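Local coordinates for protein acetyl xylan esterase (Metagenome, PDB 6XYC) that probably removes acetyl and feruloyl groups from xylan as a serine esterase of the alpha/beta-hydrolase fold, at residues K1-S9 with A57-L68. Residues are numbered along the deposited sequence; the frame is centred on the assembly and turned at random.
Sequences KGPAEDTYS and AMASASIGAPLL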
ATOM      1  N   LYS A   1      19.336   8.866  -4.784  1.00 42.22           N
ATOM      2  CA  LYS A   1      17.989   8.598  -5.275  1.00 41.60           C
ATOM      3  C   LYS A   1      17.756   7.097  -5.403  1.00 39.90           C
ATOM      4  O   LYS A   1      18.445   6.416  -6.163  1.00 40.26           O
ATOM      5  CB  LYS A   1      17.765   9.286  -6.624  1.00 46.79           C
ATOM      6  CG  LYS A   1      16.356   9.134  -7.180  1.00 45.56           C
ATOM      7  CD  LYS A   1      15.958  10.343  -8.019  1.00 43.87           C
ATOM      8  CE  LYS A   1      14.995   9.947  -9.128  1.00 47.75           C
ATOM      9  NZ  LYS A   1      15.703   9.540 -10.370  1.00 64.07           N
ATOM     10  N   GLY A   2      16.782   6.587  -4.654  1.00 38.07           N
ATOM     11  CA  GLY A   2      16.450   5.181  -4.681  1.00 32.68           C
ATOM     12  C   GLY A   2      17.234   4.385  -3.656  1.00 30.52           C
ATOM     13  O   GLY A   2      17.836   4.945  -2.735  1.00 30.30           O
ATOM     14  N   PRO A   3      17.247   3.062  -3.799  1.00 31.30           N
ATOM     15  CA  PRO A   3      18.021   2.229  -2.875  1.00 29.73           C
ATOM     16  C   PRO A   3      19.505   2.266  -3.212  1.00 31.63           C
ATOM     17  O   PRO A   3      19.912   2.587  -4.330  1.00 31.38           O
ATOM     18  CB  PRO A   3      17.439   0.827  -3.082  1.00 31.56           C
ATOM     19  CG  PRO A   3      16.973   0.830  -4.532  1.00 29.32           C
ATOM     20  CD  PRO A   3      16.650   2.276  -4.896  1.00 29.04           C
ATOM     21  N   ALA A   4      20.315   1.939  -2.209  1.00 33.70           N
ATOM     22  CA  ALA A   4      21.762   1.948  -2.383  1.00 35.67           C
ATOM     23  C   ALA A   4      22.158   1.053  -3.550  1.00 35.38           C
ATOM     24  O   ALA A   4      21.612  -0.038  -3.734  1.00 33.33           O
ATOM     25  CB  ALA A   4      22.453   1.493  -1.099  1.00 37.84           C
ATOM     26  N   GLU A   5      23.123   1.527  -4.342  1.00 36.65           N
ATOM     27  CA  GLU A   5      23.483   0.849  -5.581  1.00 38.98           C
ATOM     28  C   GLU A   5      23.878  -0.603  -5.349  1.00 41.53           C
ATOM     29  O   GLU A   5      23.612  -1.459  -6.202  1.00 39.74           O
ATOM     30  CB  GLU A   5      24.628   1.598  -6.264  1.00 40.76           C
ATOM     31  CG  GLU A   5      24.912   1.183  -7.694  1.00 41.10           C
ATOM     32  CD  GLU A   5      25.972   0.109  -7.790  1.00 47.19           C
ATOM     33  OE1 GLU A   5      26.687  -0.127  -6.796  1.00 47.02           O
ATOM     34  OE2 GLU A   5      26.090  -0.504  -8.870  1.00 47.51           O
ATOM     35  N   ASP A   6      24.512  -0.904  -4.216  1.00 42.00           N
ATOM     36  CA  ASP A   6      24.995  -2.254  -3.955  1.00 46.45           C
ATOM     37  C   ASP A   6      23.918  -3.183  -3.412  1.00 43.59           C
ATOM     38  O   ASP A   6      24.227  -4.333  -3.077  1.00 44.09           O
ATOM     39  CB  ASP A   6      26.182  -2.215  -2.985  1.00 57.45           C
ATOM     40  CG  ASP A   6      25.802  -1.712  -1.608  1.00 68.45           C
ATOM     41  OD1 ASP A   6      26.605  -1.904  -0.671  1.00 77.19           O
ATOM     42  OD2 ASP A   6      24.711  -1.119  -1.463  1.00 56.50           O
ATOM     43  N   THR A   7      22.665  -2.734  -3.325  1.00 39.77           N
ATOM     44  CA  THR A   7      21.593  -3.609  -2.864  1.00 38.94           C
ATOM     45  C   THR A   7      20.936  -4.391  -3.992  1.00 34.95           C
ATOM     46  O   THR A   7      20.230  -5.368  -3.715  1.00 30.90           O
ATOM     47  CB  THR A   7      20.507  -2.804  -2.134  1.00 33.82           C
ATOM     48  OG1 THR A   7      19.946  -1.829  -3.028  1.00 33.06           O
ATOM     49  CG2 THR A   7      21.084  -2.106  -0.917  1.00 36.24           C
ATOM     50  N   TYR A   8      21.158  -4.007  -5.249  1.00 33.40           N
ATOM     51  CA  TYR A   8      20.474  -4.633  -6.371  1.00 30.77           C
ATOM     52  C   TYR A   8      21.447  -4.952  -7.498  1.00 30.87           C
ATOM     53  O   TYR A   8      22.454  -4.267  -7.695  1.00 31.55           O
ATOM     54  CB  TYR A   8      19.326  -3.742  -6.906  1.00 29.31           C
ATOM     55  CG  TYR A   8      19.735  -2.351  -7.372  1.00 32.25           C
ATOM     56  CD1 TYR A   8      20.041  -2.103  -8.706  1.00 31.33           C
ATOM     57  CD2 TYR A   8      19.798  -1.284  -6.484  1.00 31.66           C
ATOM     58  CE1 TYR A   8      20.415  -0.838  -9.135  1.00 32.41           C
ATOM     59  CE2 TYR A   8      20.169  -0.015  -6.905  1.00 32.43           C
ATOM     60  CZ  TYR A   8      20.473   0.203  -8.231  1.00 34.23           C
ATOM     61  OH  TYR A   8      20.840   1.458  -8.657  1.00 37.77           O
ATOM     62  N   SER A   9      21.120  -6.010  -8.241  1.00 31.09           N
ATOM     63  CA  SER A   9      21.879  -6.418  -9.415  1.00 30.34           C
ATOM     64  C   SER A   9      21.311  -5.857 -10.710  1.00 30.69           C
ATOM     65  O   SER A   9      22.046  -5.749 -11.700  1.00 31.39           O
ATOM     66  CB  SER A   9      21.913  -7.947  -9.515  1.00 35.04           C
ATOM     67  OG  SER A   9      20.602  -8.461  -9.683  1.00 32.02           O
ATOM     68  N   ALA A  57      10.881   6.978  -5.669  1.00 24.99           N
ATOM     69  CA  ALA A  57      12.268   6.843  -5.233  1.00 27.03           C
ATOM     70  C   ALA A  57      12.404   7.013  -3.727  1.00 26.34           C
ATOM     71  O   ALA A  57      13.298   6.422  -3.114  1.00 25.19           O
ATOM     72  CB  ALA A  57      13.147   7.860  -5.963  1.00 30.83           C
ATOM     73  N   MET A  58      11.532   7.811  -3.113  1.00 24.76           N
ATOM     74  CA  MET A  58      11.589   7.977  -1.666  1.00 26.63           C
ATOM     75  C   MET A  58      11.235   6.680  -0.953  1.00 25.64           C
ATOM     76  O   MET A  58      11.871   6.324   0.046  1.00 25.33           O
ATOM     77  CB  MET A  58      10.647   9.104  -1.230  1.00 26.38           C
ATOM     78  CG  MET A  58      11.295  10.484  -1.300  1.00 34.94           C
ATOM     79  SD  MET A  58      10.127  11.839  -1.082  1.00 47.04           S
ATOM     80  CE  MET A  58      11.251  13.183  -0.712  1.00 37.46           C
ATOM     81  N   ALA A  59      10.214   5.969  -1.441  1.00 24.69           N
ATOM     82  CA  ALA A  59       9.849   4.684  -0.852  1.00 25.27           C
ATOM     83  C   ALA A  59      11.000   3.696  -0.970  1.00 24.29           C
ATOM     84  O   ALA A  59      11.351   3.011  -0.003  1.00 25.41           O
ATOM     85  CB  ALA A  59       8.591   4.136  -1.526  1.00 23.08           C
ATOM     86  N   SER A  60      11.616   3.622  -2.153  1.00 23.26           N
ATOM     87  CA  SER A  60      12.720   2.687  -2.361  1.00 25.42           C
ATOM     88  C   SER A  60      13.874   2.989  -1.419  1.00 25.30           C
ATOM     89  O   SER A  60      14.471   2.073  -0.838  1.00 26.93           O
ATOM     90  CB  SER A  60      13.190   2.744  -3.815  1.00 25.09           C
ATOM     91  OG  SER A  60      12.193   2.255  -4.693  1.00 29.65           O
ATOM     92  N   ALA A  61      14.216   4.272  -1.271  1.00 26.63           N
ATOM     93  CA  ALA A  61      15.282   4.645  -0.350  1.00 26.71           C
ATOM     94  C   ALA A  61      14.902   4.334   1.087  1.00 27.72           C
ATOM     95  O   ALA A  61      15.776   4.027   1.904  1.00 29.09           O
ATOM     96  CB  ALA A  61      15.610   6.129  -0.483  1.00 27.11           C
ATOM     97  N   SER A  62      13.608   4.395   1.412  1.00 29.03           N
ATOM     98  CA  SER A  62      13.181   4.239   2.799  1.00 28.86           C
ATOM     99  C   SER A  62      13.150   2.777   3.228  1.00 29.31           C
ATOM    100  O   SER A  62      13.620   2.444   4.320  1.00 33.51           O
ATOM    101  CB  SER A  62      11.800   4.859   2.996  1.00 30.56           C
ATOM    102  OG  SER A  62      11.836   6.256   2.776  1.00 32.11           O
ATOM    103  N   ILE A  63      12.592   1.888   2.400  1.00 30.76           N
ATOM    104  CA  ILE A  63      12.401   0.502   2.826  1.00 30.13           C
ATOM    105  C   ILE A  63      12.783  -0.503   1.747  1.00 30.72           C
ATOM    106  O   ILE A  63      12.471  -1.692   1.859  1.00 34.27           O
ATOM    107  CB  ILE A  63      10.943   0.269   3.271  1.00 30.80           C
ATOM    108  CG1 ILE A  63      10.007   0.221   2.053  1.00 30.26           C
ATOM    109  CG2 ILE A  63      10.480   1.360   4.227  1.00 31.67           C
ATOM    110  CD1 ILE A  63       8.529   0.235   2.379  1.00 30.46           C
ATOM    111  N   GLY A  64      13.458  -0.045   0.696  1.00 31.31           N
ATOM    112  CA  GLY A  64      13.789  -0.947  -0.393  1.00 28.50           C
ATOM    113  C   GLY A  64      14.936  -1.875  -0.053  1.00 29.17           C
ATOM    114  O   GLY A  64      14.888  -3.072  -0.350  1.00 29.24           O
ATOM    115  N   ALA A  65      15.979  -1.344   0.580  1.00 26.07           N
ATOM    116  CA  ALA A  65      17.169  -2.145   0.839  1.00 30.03           C
ATOM    117  C   ALA A  65      16.872  -3.389   1.668  1.00 30.92           C
ATOM    118  O   ALA A  65      17.281  -4.485   1.255  1.00 31.93           O
ATOM    119  CB  ALA A  65      18.242  -1.284   1.514  1.00 32.67           C
ATOM    120  N   PRO A  66      16.192  -3.309   2.820  1.00 29.32           N
ATOM    121  CA  PRO A  66      15.940  -4.550   3.583  1.00 29.73           C
ATOM    122  C   PRO A  66      15.214  -5.609   2.771  1.00 27.09           C
ATOM    123  O   PRO A  66      15.542  -6.798   2.873  1.00 27.41           O
ATOM    124  CB  PRO A  66      15.111  -4.072   4.784  1.00 29.01           C
ATOM    125  CG  PRO A  66      14.592  -2.701   4.392  1.00 30.30           C
ATOM    126  CD  PRO A  66      15.628  -2.118   3.478  1.00 31.04           C
ATOM    127  N   LEU A  67      14.239  -5.206   1.956  1.00 26.27           N
ATOM    128  CA  LEU A  67      13.520  -6.165   1.124  1.00 27.20           C
ATOM    129  C   LEU A  67      14.448  -6.833   0.118  1.00 28.71           C
ATOM    130  O   LEU A  67      14.376  -8.049  -0.090  1.00 26.40           O
ATOM    131  CB  LEU A  67      12.368  -5.467   0.406  1.00 27.05           C
ATOM    132  CG  LEU A  67      11.262  -4.949   1.329  1.00 25.45           C
ATOM    133  CD1 LEU A  67      10.190  -4.201   0.533  1.00 24.65           C
ATOM    134  CD2 LEU A  67      10.652  -6.090   2.113  1.00 26.82           C
ATOM    135  N   LEU A  68      15.326  -6.058  -0.519  1.00 27.54           N
ATOM    136  CA  LEU A  68      16.269  -6.643  -1.468  1.00 29.07           C
ATOM    137  C   LEU A  68      17.223  -7.606  -0.774  1.00 29.79           C
ATOM    138  O   LEU A  68      17.481  -8.707  -1.276  1.00 31.44           O
ATOM    139  CB  LEU A  68      17.042  -5.529  -2.181  1.00 30.31           C
ATOM    140  CG  LEU A  68      16.195  -4.703  -3.155  1.00 27.96           C
ATOM    141  CD1 LEU A  68      16.848  -3.369  -3.467  1.00 29.51           C
ATOM    142  CD2 LEU A  68      15.933  -5.499  -4.436  1.00 27.71           C
TER
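With chi1 at 60°, Thr7, whose side chain points at the helix, sets OG1 between its backbone N and carbonyl carbon and CG2 beside the N. CG2 lies 3.8 Å from Ala65 CB, while OG1 comes 3.5 Å from Leu68 CD1. The hydroxyl turns back into its own loop: OG1 donates to Ala4 O at 2.5 Å, in the carbonyl plane, which helps hold the rotamer; Thr7 N donates to the same oxygen. Leu68, with CG beside its backbone N (chi1 -70°), crosses Thr7 at about a right angle; its CD1 also comes within 4.3 Å of both Pro3 CB and Tyr8 CB. Farther along, the Pro3 ring lies against Ser60, CD 3.7 Å from CB, and Gly2 O approaches Ala61 CB at 3.4 Å. Lys1 CG ends the row 3.7 Å from Ala57 CB. No hydrogen bond joins the segments; the N-terminal arm packs closely over small helix residues, covering one side of a helix that flanks the central alpha/beta-hydrolase sheet. Tyr30 of strand 26-32 touches Pro3, Ser60 and Leu68; backbone hydrogen bonds join Ser9 to Leu31 of that strand and Thr7 to Lys33 just beyond. The helix's inner side rests on strands 39-45 and 73-77, and Leu67 meets helix 269-284.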